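Local coordinates for catalase (Bacillus pumilus, PDB 4QOL), which breaks hydrogen peroxide down to water and oxygen at a haem iron and also shows peroxidase-like reactivity toward phenolic substrates, at residues 187-192 / 223-228; 105-110 / 234-239; 97-102 / 148-153; 439-444 / 468-473. All coordinates share one frame; numbering follows the deposited sequence. Where two conformers were deposited one is given.

In the fold
Contacts 1, 2 and 3 gather on the catalase core, whereas contact 4 joins helices 434-448 and 468-478 near the C-terminus. Along the chain, contacts 2 and 3 interlock: both start in the long loop between strands 88-96 and 113-120, and contact 1 closes before 234-239 is reached. Centre to centre, contacts 1 and 2 are about 12 Å apart and contacts 2 and 3 about 15 Å; D110 OD2 probably accepts from the backbone N of V98 and I99. Contact 4's centre lies about 24 Å from that of contact 2, yet R109 packs on N443, so core loop and C-terminal helices meet. Contacts 2 and 3 also reach the second subunit, tying this loop to the tetramer.

Contact 1. Residues 187-192 / 223-228; sequences IPANYA and GIRNLS
L227 lies against I187 and A189, its side chain beside the point where the two loops run antiparallel for a single bridge. P188 and N226 form a non-hydrogen-bonded pair with CA atoms 4.3 Å apart. Flanking them, L227 N donates to I187 O at 2.8 Å, approaching almost in line with the carbonyl (C=O...N 169°), while A189 N donates to R225 O at 2.9 Å from a direction tilted off the carbonyl plane. From its root outward, L227 stays on the 187-189 loop: CB sits by I187 O and I187 CG2, and CG rests 3.7 Å from A189 CA. Of the two methyls, CD1 meets I187 CG2 and P188 O, whereas CD2 covers A189 CA and reaches A189 CB at 3.9 Å. With chi1 at -51°, CG is turned opposite the carbonyl carbon of L227 and over the neighbouring loop. Cutting L227 back to an alanine would probably open a gap over A189 and leave I187 CG2 without its methyl partner. Beyond A189, the R225 chain bends at chi3 and lays one guanidinium face over A189 CB, which stands 3.4 Å above its centre. That guanidinium is held by a salt bridge from R225 NE to E193, which also accepts from N190 ND2. On the far flank, L227 packs on I235 of helix 229-236, for which S228 is the N-cap, its backbone N donating to E231. The whole is an isolated antiparallel beta-bridge of the catalase core, joining the loop after helix 175-181 to the one before helix 229-236.

Contact 2. Residues 105-110 / 234-239; sequences PETLRD and EIQAND
The carboxamide of Q236 is the flat group at the centre of the contact, and T107 meets it at OE1. T107 OG1 donates to Q236 OE1 at 2.6 Å, a short bond lying in the carbonyl plane and directed at a lone pair, with a C=O...O angle of 117°. Over one face of the amide, P105 CB stands above OE1 at 4.0 Å. L108 CD2 approaches the same oxygen from that side too, but at a slant, 3.7 Å from OE1. The amide nitrogen has another partner: Q236 NE2 donates to the backbone O of Q236 in a neighbouring subunit, whose F240 also packs against P105 and L108. Q236 sets its CG opposite the backbone N (chi1 -168°) and continues extended, which carries the amide out from helix 229-236 to the loop. Along the way T107 OG1 also lies 3.3 Å from Q236 CB. The other branch of T107 turns to the apolar neighbour, CG2 touching I235 CG2 at 3.7 Å. Further along, water 1 joins the backbones, accepting from E106 N and donating to D239 O at 3.0 Å. In 235-239 the chain turns, I235 O accepting from both N238 N and D239 N. Because OE1 accepts the hydrogen bond from the T107 hydroxyl while NE2 donates to the second subunit, the amide has a different partner at each end; this fixes its flip, and a single side chain couples the 105-110 loop to the subunit interface.

Contact 3. Residues 97-102 / 148-153; sequences TVIHPK and HSLKPD
I99 and K151 are brought together by complementary turns: with chi1 at -72° I99 turns CG1 opposite its carbonyl carbon, which leaves CG2 opposite the backbone N and facing the end of helix 143-150, while K151 bends at chi2 (-87°) and then runs straight back to the I99 carbonyl. The contact thus joins the loop between strands 88-96 and 113-120 to that helix end. K151 NZ donates to I99 O at 2.8 Å, coming in with a C=O...N angle of 150° and somewhat above the carbonyl plane. Beside this bond, I99 CD1 presses on L150 CB at 3.5 Å, the two side chains crossing at about a right angle. I99 CG2 lies 3.6 Å from L150 O and touches P152 CD at 4.1 Å. The H100 ring stands obliquely beside P152 and meets F240 of a neighbouring subunit edge-to-face. Water 2 accepts from K151 NZ only weakly. A second firm acceptor for the ammonium is V55 O, and R50 of the neighbouring subunit brings a like charge close by. A buried lysine is thus held by backbone carbonyls, whose dipoles would probably stabilise its positive charge, whereas the nearby arginine is likely to make that charge more costly.

Contact 4. Residues 439-444 / 468-473; sequences ALIKNL and EDYGQR
Y470 slots its ring against L440, I441 and L444 where two helices of the all-helical C-terminal region of this catalase cross. The axes of the short segments pass 10.7 Å apart at a signed angle of -42°, a separation that side chains must bridge. The tight part is this aromatic one. CG of Y470 lies opposite the backbone N (chi1 -174°), which carries the ring out to the side chains of the neighbouring helix. L440 CD2 comes in obliquely to Y470 CE1 at 3.7 Å, while L444 CD1 lies at the ring edge and in its plane, 3.8 Å from the same carbon. I441 CD1 also stands at the edge, lower down by Y470 CD1. Y429 stacks on the ring and F463 meets it at a slant, while Y470 OH is hydrogen-bonded to T179 OG1. Replacing Y470 by an alanine would probably open a gap beside L440 and L444 and leave the T179 hydroxyl without its mate. The other flank is looser, close to the exposed D469. There I441 crosses R473 at about a right angle, and I441 CG2 is 4.0 Å from R473 O. The guanidinium of R473 finds its main partner outside, in a salt bridge with E434. It also has D469 at its edge, R473 NH1 making a long salt bridge of 3.6 Å to D469 OD2.

Contact 1. Residues 187-192 / 223-228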
loop_
_atom_site.group_PDB
_atom_site.type_symbol
_atom_site.label_atom_id
_atom_site.label_comp_id
_atom_site.label_asym_id
_atom_site.label_seq_id
_atom_site.Cartn_x
_atom_site.Cartn_y
_atom_site.Cartn_z
ATOM N N ILE A 187 0.471 -36.285 -5.022
ATOM C CA ILE A 187 1.487 -35.745 -5.884
ATOM C C ILE A 187 1.176 -36.078 -7.340
ATOM O O ILE A 187 1.707 -37.045 -7.900
ATOM C CB ILE A 187 2.906 -36.242 -5.547
ATOM C CG1 ILE A 187 3.147 -36.254 -4.036
ATOM C CG2 ILE A 187 3.924 -35.350 -6.277
ATOM C CD1 ILE A 187 4.501 -36.755 -3.614
ATOM N N PRO A 188 0.310 -35.293 -7.994
ATOM C CA PRO A 188 0.140 -35.421 -9.420
ATOM C C PRO A 188 1.447 -35.352 -10.216
ATOM O O PRO A 188 2.341 -34.640 -9.831
ATOM C CB PRO A 188 -0.819 -34.249 -9.792
ATOM C CG PRO A 188 -1.553 -33.993 -8.497
ATOM C CD PRO A 188 -0.471 -34.185 -7.431
ATOM N N ALA A 189 1.513 -36.074 -11.362
ATOM C CA ALA A 189 2.746 -36.083 -12.120
ATOM C C ALA A 189 3.060 -34.708 -12.694
ATOM O O ALA A 189 4.270 -34.349 -12.913
ATOM C CB ALA A 189 2.694 -37.122 -13.221
ATOM N N ASN A 190 1.997 -33.996 -13.043
ATOM C CA ASN A 190 2.081 -32.650 -13.568
ATOM C C ASN A 190 0.613 -32.075 -13.610
ATOM O O ASN A 190 -0.292 -32.702 -13.114
ATOM C CB ASN A 190 2.742 -32.672 -14.963
ATOM C CG ASN A 190 2.021 -33.584 -15.929
ATOM O OD1 ASN A 190 0.836 -33.387 -16.210
ATOM N ND2 ASN A 190 2.734 -34.607 -16.481
ATOM N N TYR A 191 0.438 -30.874 -14.129
ATOM C CA TYR A 191 -0.870 -30.254 -14.112
ATOM C C TYR A 191 -1.805 -30.780 -15.199
ATOM O O TYR A 191 -2.998 -30.647 -15.074
ATOM C CB TYR A 191 -0.730 -28.728 -14.271
ATOM C CG TYR A 191 -0.007 -27.998 -13.160
ATOM C CD1 TYR A 191 -0.293 -28.250 -11.818
ATOM C CD2 TYR A 191 0.961 -27.044 -13.453
ATOM C CE1 TYR A 191 0.347 -27.547 -10.800
ATOM C CE2 TYR A 191 1.610 -26.340 -12.476
ATOM C CZ TYR A 191 1.330 -26.596 -11.129
ATOM O OH TYR A 191 1.993 -25.898 -10.163
ATOM N N ALA A 192 -1.255 -31.407 -16.255
ATOM C CA ALA A 192 -2.082 -31.918 -17.379
ATOM C C ALA A 192 -2.698 -33.283 -17.080
ATOM O O ALA A 192 -3.844 -33.558 -17.410
ATOM C CB ALA A 192 -1.251 -32.010 -18.651
ATOM N N GLY A 223 -5.265 -38.367 -19.112
ATOM C CA GLY A 223 -5.365 -39.390 -18.074
ATOM C C GLY A 223 -4.890 -38.839 -16.778
ATOM O O GLY A 223 -4.155 -37.852 -16.783
ATOM N N ILE A 224 -5.252 -39.482 -15.668
ATOM C CA ILE A 224 -4.714 -39.157 -14.371
ATOM C C ILE A 224 -3.421 -39.929 -14.115
ATOM O O ILE A 224 -3.402 -41.162 -14.227
ATOM C CB ILE A 224 -5.739 -39.483 -13.270
ATOM C CG1 ILE A 224 -6.915 -38.524 -13.390
ATOM C CG2 ILE A 224 -5.092 -39.457 -11.868
ATOM C CD1 ILE A 224 -8.168 -38.939 -12.657
ATOM N N ARG A 225 -2.336 -39.245 -13.778
ATOM C CA ARG A 225 -1.083 -39.916 -13.375
ATOM C C ARG A 225 -0.424 -39.275 -12.216
ATOM O O ARG A 225 -0.438 -38.041 -12.108
ATOM C CB ARG A 225 -0.071 -39.926 -14.524
ATOM C CG ARG A 225 1.117 -40.805 -14.270
ATOM C CD ARG A 225 1.933 -41.035 -15.540
ATOM N NE ARG A 225 2.451 -39.812 -16.150
ATOM C CZ ARG A 225 3.629 -39.234 -15.880
ATOM N NH1 ARG A 225 4.462 -39.710 -14.958
ATOM N NH2 ARG A 225 3.957 -38.114 -16.495
ATOM N N ASN A 226 0.086 -40.083 -11.298
ATOM C CA ASN A 226 0.538 -39.660 -10.010
ATOM C C ASN A 226 2.021 -40.070 -9.818
ATOM O O ASN A 226 2.564 -40.899 -10.563
ATOM C CB ASN A 226 -0.287 -40.255 -8.887
ATOM C CG ASN A 226 -1.760 -39.963 -9.013
ATOM O OD1 ASN A 226 -2.616 -40.876 -8.898
ATOM N ND2 ASN A 226 -2.064 -38.749 -9.361
ATOM N N LEU A 227 2.638 -39.509 -8.782
ATOM C CA LEU A 227 4.008 -39.849 -8.396
ATOM C C LEU A 227 4.067 -40.467 -7.014
ATOM O O LEU A 227 3.469 -39.953 -6.052
ATOM C CB LEU A 227 4.947 -38.620 -8.390
ATOM C CG LEU A 227 4.934 -37.757 -9.652
ATOM C CD1 LEU A 227 5.775 -36.505 -9.495
ATOM C CD2 LEU A 227 5.399 -38.550 -10.856
ATOM N N SER A 228 4.845 -41.571 -6.908
ATOM C CA SER A 228 5.224 -42.081 -5.582
ATOM C C SER A 228 6.162 -41.096 -4.894
ATOM O O SER A 228 6.713 -40.212 -5.534
ATOM C CB SER A 228 5.918 -43.448 -5.712
ATOM O OG SER A 228 7.192 -43.263 -6.351
#

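Contact 2. Residues 105-110 / 234-239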
loop_
_atom_site.group_PDB
_atom_site.type_symbol
_atom_site.label_atom_id
_atom_site.label_comp_id
_atom_site.label_asym_id
_atom_site.label_seq_id
_atom_site.Cartn_x
_atom_site.Cartn_y
_atom_site.Cartn_z
ATOM N N PRO A 105 9.059 -26.162 -4.763
ATOM C CA PRO A 105 8.971 -27.237 -5.750
ATOM C C PRO A 105 7.538 -27.737 -6.023
ATOM O O PRO A 105 6.650 -27.692 -5.173
ATOM C CB PRO A 105 9.780 -28.366 -5.124
ATOM C CG PRO A 105 10.665 -27.658 -4.157
ATOM C CD PRO A 105 9.870 -26.562 -3.600
ATOM N N GLU A 106 7.363 -28.262 -7.225
ATOM C CA GLU A 106 6.047 -28.751 -7.672
ATOM C C GLU A 106 5.934 -30.292 -7.508
ATOM O O GLU A 106 4.986 -30.930 -7.964
ATOM C CB GLU A 106 5.770 -28.286 -9.092
ATOM C CG GLU A 106 5.448 -26.782 -9.175
ATOM C CD GLU A 106 5.328 -26.261 -10.599
ATOM O OE1 GLU A 106 6.200 -26.695 -11.429
ATOM O OE2 GLU A 106 4.473 -25.370 -10.861
ATOM N N THR A 107 6.876 -30.828 -6.750
ATOM C CA THR A 107 6.938 -32.244 -6.354
ATOM C C THR A 107 6.475 -32.533 -4.929
ATOM O O THR A 107 6.619 -33.666 -4.476
ATOM C CB THR A 107 8.405 -32.695 -6.454
ATOM O OG1 THR A 107 9.240 -31.708 -5.916
ATOM C CG2 THR A 107 8.819 -32.895 -7.908
ATOM N N LEU A 108 6.024 -31.497 -4.198
ATOM C CA LEU A 108 5.524 -31.690 -2.864
ATOM C C LEU A 108 4.115 -32.261 -2.828
ATOM O O LEU A 108 3.363 -32.080 -3.760
ATOM C CB LEU A 108 5.539 -30.366 -2.122
ATOM C CG LEU A 108 6.830 -29.540 -2.158
ATOM C CD1 LEU A 108 6.752 -28.263 -1.323
ATOM C CD2 LEU A 108 8.022 -30.384 -1.654
ATOM N N ARG A 109 3.773 -32.899 -1.704
ATOM C CA ARG A 109 2.434 -33.407 -1.500
ATOM C C ARG A 109 1.522 -32.231 -1.223
ATOM O O ARG A 109 1.873 -31.373 -0.394
ATOM C CB ARG A 109 2.432 -34.408 -0.337
ATOM C CG ARG A 109 1.059 -35.027 -0.097
ATOM C CD ARG A 109 1.064 -36.176 0.912
ATOM N NE ARG A 109 2.075 -37.192 0.589
ATOM C CZ ARG A 109 1.971 -38.082 -0.378
ATOM N NH1 ARG A 109 0.823 -38.260 -1.067
ATOM N NH2 ARG A 109 2.996 -38.815 -0.644
ATOM N N ASP A 110 0.382 -32.172 -1.880
ATOM C CA ASP A 110 -0.560 -31.025 -1.699
ATOM C C ASP A 110 -1.738 -31.313 -2.604
ATOM O O ASP A 110 -1.542 -31.855 -3.687
ATOM C CB ASP A 110 0.091 -29.692 -2.171
ATOM C CG ASP A 110 0.218 -28.605 -1.076
ATOM O OD1 ASP A 110 -0.225 -28.765 0.090
ATOM O OD2 ASP A 110 0.979 -27.582 -1.352
ATOM N N GLU A 234 12.989 -38.092 -7.141
ATOM C CA GLU A 234 13.846 -38.174 -8.329
ATOM C C GLU A 234 13.667 -36.931 -9.235
ATOM O O GLU A 234 14.634 -36.393 -9.765
ATOM C CB GLU A 234 13.520 -39.469 -9.135
ATOM C CG GLU A 234 13.835 -40.765 -8.380
ATOM C CD GLU A 234 13.385 -42.061 -9.090
ATOM O OE1 GLU A 234 13.663 -43.182 -8.544
ATOM O OE2 GLU A 234 12.695 -41.964 -10.155
ATOM N N ILE A 235 12.428 -36.474 -9.410
ATOM C CA ILE A 235 12.171 -35.266 -10.182
ATOM C C ILE A 235 12.696 -34.075 -9.431
ATOM O O ILE A 235 13.384 -33.238 -10.025
ATOM C CB ILE A 235 10.624 -35.121 -10.545
ATOM C CG1 ILE A 235 10.239 -36.243 -11.527
ATOM C CG2 ILE A 235 10.321 -33.788 -11.213
ATOM C CD1 ILE A 235 8.767 -36.547 -11.571
ATOM N N GLN A 236 12.416 -33.985 -8.125
ATOM C CA GLN A 236 12.844 -32.831 -7.345
ATOM C C GLN A 236 14.355 -32.611 -7.336
ATOM O O GLN A 236 14.805 -31.444 -7.353
ATOM C CB GLN A 236 12.341 -32.957 -5.901
ATOM C CG GLN A 236 12.496 -31.678 -5.082
ATOM C CD GLN A 236 11.826 -31.809 -3.732
ATOM O OE1 GLN A 236 10.606 -32.000 -3.672
ATOM N NE2 GLN A 236 12.581 -31.674 -2.638
ATOM N N ALA A 237 15.138 -33.686 -7.441
ATOM C CA ALA A 237 16.580 -33.577 -7.525
ATOM C C ALA A 237 17.069 -32.641 -8.610
ATOM O O ALA A 237 18.094 -31.988 -8.428
ATOM C CB ALA A 237 17.238 -34.943 -7.714
ATOM N N ASN A 238 16.359 -32.631 -9.754
ATOM C CA ASN A 238 16.809 -31.897 -10.921
ATOM C C ASN A 238 15.887 -30.814 -11.439
ATOM O O ASN A 238 16.276 -30.075 -12.363
ATOM C CB ASN A 238 17.049 -32.848 -12.083
ATOM C CG ASN A 238 18.163 -33.839 -11.798
ATOM O OD1 ASN A 238 19.247 -33.475 -11.351
ATOM N ND2 ASN A 238 17.878 -35.095 -12.034
ATOM N N ASP A 239 14.676 -30.728 -10.914
ATOM C CA ASP A 239 13.777 -29.650 -11.364
ATOM C C ASP A 239 12.768 -29.363 -10.262
ATOM O O ASP A 239 12.015 -30.227 -9.879
ATOM C CB ASP A 239 13.092 -30.063 -12.637
ATOM C CG ASP A 239 12.408 -28.913 -13.367
ATOM O OD1 ASP A 239 12.395 -27.750 -12.861
ATOM O OD2 ASP A 239 11.901 -29.178 -14.489
HETATM O O HOH W 1 9.146 -29.575 -9.566
#

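Contact 3. Residues 97-102 / 148-153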
loop_
_atom_site.group_PDB
_atom_site.type_symbol
_atom_site.label_atom_id
_atom_site.label_comp_id
_atom_site.label_asym_id
_atom_site.label_seq_id
_atom_site.Cartn_x
_atom_site.Cartn_y
_atom_site.Cartn_z
ATOM N N THR A 97 0.145 -25.444 -6.661
ATOM C CA THR A 97 0.156 -26.127 -5.371
ATOM C C THR A 97 -0.532 -25.297 -4.340
ATOM O O THR A 97 -1.239 -24.335 -4.698
ATOM C CB THR A 97 1.634 -26.471 -4.948
ATOM O OG1 THR A 97 2.377 -25.288 -4.759
ATOM C CG2 THR A 97 2.350 -27.366 -6.047
ATOM N N VAL A 98 -0.407 -25.603 -3.060
ATOM C CA VAL A 98 -1.157 -24.914 -2.021
ATOM C C VAL A 98 -0.338 -24.188 -0.966
ATOM O O VAL A 98 -0.528 -22.988 -0.759
ATOM C CB VAL A 98 -2.177 -25.837 -1.299
ATOM C CG1 VAL A 98 -2.924 -25.025 -0.208
ATOM C CG2 VAL A 98 -3.106 -26.447 -2.309
ATOM N N ILE A 99 0.551 -24.892 -0.278
ATOM C CA ILE A 99 1.055 -24.435 1.000
ATOM C C ILE A 99 2.331 -23.592 0.861
ATOM O O ILE A 99 2.455 -22.577 1.505
ATOM C CB ILE A 99 1.252 -25.602 1.957
ATOM C CG1 ILE A 99 -0.133 -26.110 2.400
ATOM C CG2 ILE A 99 2.126 -25.242 3.170
ATOM C CD1 ILE A 99 -1.020 -25.137 3.203
ATOM N N HIS A 100 3.261 -24.024 0.055
ATOM C CA HIS A 100 4.597 -23.403 0.145
ATOM C C HIS A 100 4.648 -22.169 -0.776
ATOM O O HIS A 100 3.753 -21.952 -1.580
ATOM C CB HIS A 100 5.728 -24.383 -0.122
ATOM C CG HIS A 100 5.922 -25.378 0.979
ATOM N ND1 HIS A 100 6.771 -25.181 2.043
ATOM C CD2 HIS A 100 5.257 -26.530 1.229
ATOM C CE1 HIS A 100 6.716 -26.235 2.838
ATOM N NE2 HIS A 100 5.797 -27.058 2.384
ATOM N N PRO A 101 5.660 -21.275 -0.606
ATOM C CA PRO A 101 5.679 -20.002 -1.325
ATOM C C PRO A 101 5.964 -20.119 -2.819
ATOM O O PRO A 101 6.180 -21.219 -3.350
ATOM C CB PRO A 101 6.818 -19.201 -0.622
ATOM C CG PRO A 101 6.931 -19.804 0.719
ATOM C CD PRO A 101 6.633 -21.250 0.517
ATOM N N LYS A 102 6.015 -18.971 -3.491
ATOM C CA LYS A 102 6.557 -18.866 -4.852
ATOM C C LYS A 102 7.955 -19.467 -4.853
ATOM O O LYS A 102 8.698 -19.350 -3.900
ATOM C CB LYS A 102 6.619 -17.390 -5.284
ATOM C CG LYS A 102 5.268 -16.798 -5.704
ATOM C CD LYS A 102 5.472 -15.337 -6.087
ATOM C CE LYS A 102 6.337 -15.186 -7.315
ATOM N NZ LYS A 102 5.639 -15.684 -8.544
ATOM N N HIS A 148 -2.535 -22.340 8.854
ATOM C CA HIS A 148 -1.416 -22.094 9.748
ATOM C C HIS A 148 -0.793 -23.420 10.241
ATOM O O HIS A 148 0.454 -23.458 10.444
ATOM C CB HIS A 148 -1.867 -21.280 10.940
ATOM C CG HIS A 148 -2.132 -19.824 10.663
ATOM N ND1 HIS A 148 -2.478 -18.953 11.652
ATOM C CD2 HIS A 148 -2.132 -19.106 9.510
ATOM C CE1 HIS A 148 -2.595 -17.733 11.141
ATOM N NE2 HIS A 148 -2.381 -17.811 9.854
ATOM N N SER A 149 -1.614 -24.470 10.440
ATOM C CA SER A 149 -1.040 -25.779 10.893
ATOM C C SER A 149 -0.206 -26.439 9.819
ATOM O O SER A 149 0.793 -27.069 10.118
ATOM C CB SER A 149 -2.166 -26.709 11.388
ATOM O OG SER A 149 -2.791 -27.373 10.315
ATOM N N LEU A 150 -0.544 -26.211 8.549
ATOM C CA LEU A 150 0.090 -26.848 7.381
ATOM C C LEU A 150 1.303 -26.092 6.914
ATOM O O LEU A 150 2.296 -26.663 6.435
ATOM C CB LEU A 150 -0.866 -26.951 6.219
ATOM C CG LEU A 150 -1.926 -28.061 6.388
ATOM C CD1 LEU A 150 -3.163 -27.746 5.499
ATOM C CD2 LEU A 150 -1.369 -29.411 6.017
ATOM N N LYS A 151 1.244 -24.778 7.075
ATOM C CA LYS A 151 2.302 -23.891 6.669
ATOM C C LYS A 151 3.534 -24.126 7.494
ATOM O O LYS A 151 3.503 -24.573 8.660
ATOM C CB LYS A 151 1.905 -22.409 6.832
ATOM C CG LYS A 151 0.913 -21.844 5.762
ATOM C CD LYS A 151 1.602 -21.323 4.560
ATOM C CE LYS A 151 0.678 -20.871 3.453
ATOM N NZ LYS A 151 1.462 -20.160 2.379
ATOM N N PRO A 152 4.697 -23.765 6.929
ATOM C CA PRO A 152 5.904 -23.751 7.728
ATOM C C PRO A 152 5.701 -23.163 9.135
ATOM O O PRO A 152 5.044 -22.150 9.291
ATOM C CB PRO A 152 6.878 -22.929 6.854
ATOM C CG PRO A 152 6.470 -23.357 5.447
ATOM C CD PRO A 152 4.946 -23.399 5.533
ATOM N N ASP A 153 6.310 -23.828 10.130
ATOM C CA ASP A 153 6.291 -23.389 11.523
ATOM C C ASP A 153 6.694 -21.920 11.569
ATOM O O ASP A 153 7.666 -21.505 10.868
ATOM C CB ASP A 153 7.178 -24.334 12.336
ATOM C CG ASP A 153 7.350 -23.961 13.780
ATOM O OD1 ASP A 153 7.875 -22.884 14.056
ATOM O OD2 ASP A 153 7.132 -24.807 14.688
HETATM O O HOH W 2 1.118 -20.745 -0.856
#

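Contact 4. Residues 439-444 / 468-473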
loop_
_atom_site.group_PDB
_atom_site.type_symbol
_atom_site.label_atom_id
_atom_site.label_comp_id
_atom_site.label_asym_id
_atom_site.label_seq_id
_atom_site.Cartn_x
_atom_site.Cartn_y
_atom_site.Cartn_z
ATOM N N ALA A 439 0.433 -48.077 -0.811
ATOM C CA ALA A 439 1.071 -46.771 -1.012
ATOM C C ALA A 439 0.519 -45.751 0.051
ATOM O O ALA A 439 1.251 -44.961 0.628
ATOM C CB ALA A 439 0.838 -46.297 -2.434
ATOM N N LEU A 440 -0.781 -45.778 0.268
ATOM C CA LEU A 440 -1.439 -44.925 1.266
ATOM C C LEU A 440 -0.792 -45.162 2.624
ATOM O O LEU A 440 -0.448 -44.218 3.346
ATOM C CB LEU A 440 -2.922 -45.271 1.372
ATOM C CG LEU A 440 -3.768 -44.614 2.469
ATOM C CD1 LEU A 440 -3.798 -43.076 2.411
ATOM C CD2 LEU A 440 -5.171 -45.123 2.404
ATOM N N ILE A 441 -0.681 -46.435 3.008
ATOM C CA ILE A 441 -0.149 -46.744 4.350
ATOM C C ILE A 441 1.326 -46.314 4.444
ATOM O O ILE A 441 1.753 -45.757 5.443
ATOM C CB ILE A 441 -0.291 -48.260 4.671
ATOM C CG1 ILE A 441 -1.769 -48.656 4.752
ATOM C CG2 ILE A 441 0.445 -48.613 5.953
ATOM C CD1 ILE A 441 -2.548 -47.930 5.845
ATOM N N LYS A 442 2.075 -46.539 3.386
ATOM C CA LYS A 442 3.480 -46.107 3.307
ATOM C C LYS A 442 3.614 -44.569 3.453
ATOM O O LYS A 442 4.437 -44.063 4.180
ATOM C CB LYS A 442 4.008 -46.540 1.938
ATOM C CG LYS A 442 5.415 -46.066 1.609
ATOM C CD LYS A 442 5.720 -46.333 0.142
ATOM C CE LYS A 442 7.224 -46.285 -0.108
ATOM N NZ LYS A 442 7.739 -44.884 -0.131
ATOM N N ASN A 443 2.744 -43.838 2.735
ATOM C CA ASN A 443 2.831 -42.350 2.720
ATOM C C ASN A 443 2.408 -41.762 4.058
ATOM O O ASN A 443 3.058 -40.880 4.600
ATOM C CB ASN A 443 1.932 -41.801 1.632
ATOM C CG ASN A 443 2.378 -42.178 0.241
ATOM O OD1 ASN A 443 3.542 -42.500 0.013
ATOM N ND2 ASN A 443 1.452 -42.068 -0.729
ATOM N N LEU A 444 1.371 -42.358 4.657
ATOM C CA LEU A 444 0.949 -41.972 6.014
ATOM C C LEU A 444 1.983 -42.272 7.057
ATOM O O LEU A 444 2.256 -41.475 7.922
ATOM C CB LEU A 444 -0.372 -42.633 6.399
ATOM C CG LEU A 444 -1.634 -42.089 5.724
ATOM C CD1 LEU A 444 -2.776 -43.036 5.999
ATOM C CD2 LEU A 444 -2.007 -40.690 6.206
ATOM N N GLU A 468 -11.535 -50.663 9.799
ATOM C CA GLU A 468 -10.662 -51.328 10.800
ATOM C C GLU A 468 -9.368 -51.843 10.208
ATOM O O GLU A 468 -8.371 -51.814 10.903
ATOM C CB GLU A 468 -11.305 -52.533 11.524
ATOM C CG GLU A 468 -12.032 -53.587 10.680
ATOM C CD GLU A 468 -12.602 -54.735 11.541
ATOM O OE1 GLU A 468 -12.099 -54.961 12.676
ATOM O OE2 GLU A 468 -13.550 -55.430 11.094
ATOM N N ASP A 469 -9.388 -52.308 8.948
ATOM C CA ASP A 469 -8.180 -52.768 8.263
ATOM C C ASP A 469 -7.192 -51.590 8.004
ATOM O O ASP A 469 -6.001 -51.696 8.286
ATOM C CB ASP A 469 -8.531 -53.453 6.935
ATOM C CG ASP A 469 -7.300 -54.029 6.203
ATOM O OD1 ASP A 469 -6.634 -54.977 6.747
ATOM O OD2 ASP A 469 -6.986 -53.589 5.053
ATOM N N TYR A 470 -7.747 -50.471 7.508
ATOM C CA TYR A 470 -7.001 -49.222 7.334
ATOM C C TYR A 470 -6.280 -48.883 8.627
ATOM O O TYR A 470 -5.061 -48.721 8.642
ATOM C CB TYR A 470 -8.060 -48.184 6.935
ATOM C CG TYR A 470 -7.605 -46.760 6.529
ATOM C CD1 TYR A 470 -6.268 -46.408 6.407
ATOM C CD2 TYR A 470 -8.573 -45.810 6.183
ATOM C CE1 TYR A 470 -5.899 -45.149 6.042
ATOM C CE2 TYR A 470 -8.207 -44.543 5.795
ATOM C CZ TYR A 470 -6.872 -44.214 5.715
ATOM O OH TYR A 470 -6.518 -42.932 5.268
ATOM N N GLY A 471 -7.031 -48.713 9.711
ATOM C CA GLY A 471 -6.414 -48.310 10.993
ATOM C C GLY A 471 -5.431 -49.290 11.566
ATOM O O GLY A 471 -4.354 -48.906 12.037
ATOM N N GLN A 472 -5.783 -50.589 11.499
ATOM C CA GLN A 472 -4.851 -51.632 12.004
ATOM C C GLN A 472 -3.546 -51.724 11.214
ATOM O O GLN A 472 -2.480 -51.859 11.829
ATOM C CB GLN A 472 -5.580 -52.999 12.035
ATOM C CG GLN A 472 -4.728 -54.068 12.727
ATOM C CD GLN A 472 -4.551 -53.770 14.204
ATOM O OE1 GLN A 472 -5.533 -53.796 14.969
ATOM N NE2 GLN A 472 -3.310 -53.540 14.634
ATOM N N ARG A 473 -3.616 -51.651 9.886
ATOM C CA ARG A 473 -2.459 -51.633 9.020
ATOM C C ARG A 473 -1.561 -50.462 9.340
ATOM O O ARG A 473 -0.333 -50.587 9.364
ATOM C CB ARG A 473 -2.851 -51.611 7.529
ATOM C CG ARG A 473 -3.317 -52.966 7.037
ATOM C CD ARG A 473 -3.859 -52.990 5.620
ATOM N NE ARG A 473 -2.826 -52.863 4.620
ATOM C CZ ARG A 473 -2.956 -53.257 3.351
ATOM N NH1 ARG A 473 -4.070 -53.786 2.902
ATOM N NH2 ARG A 473 -1.955 -53.075 2.512
#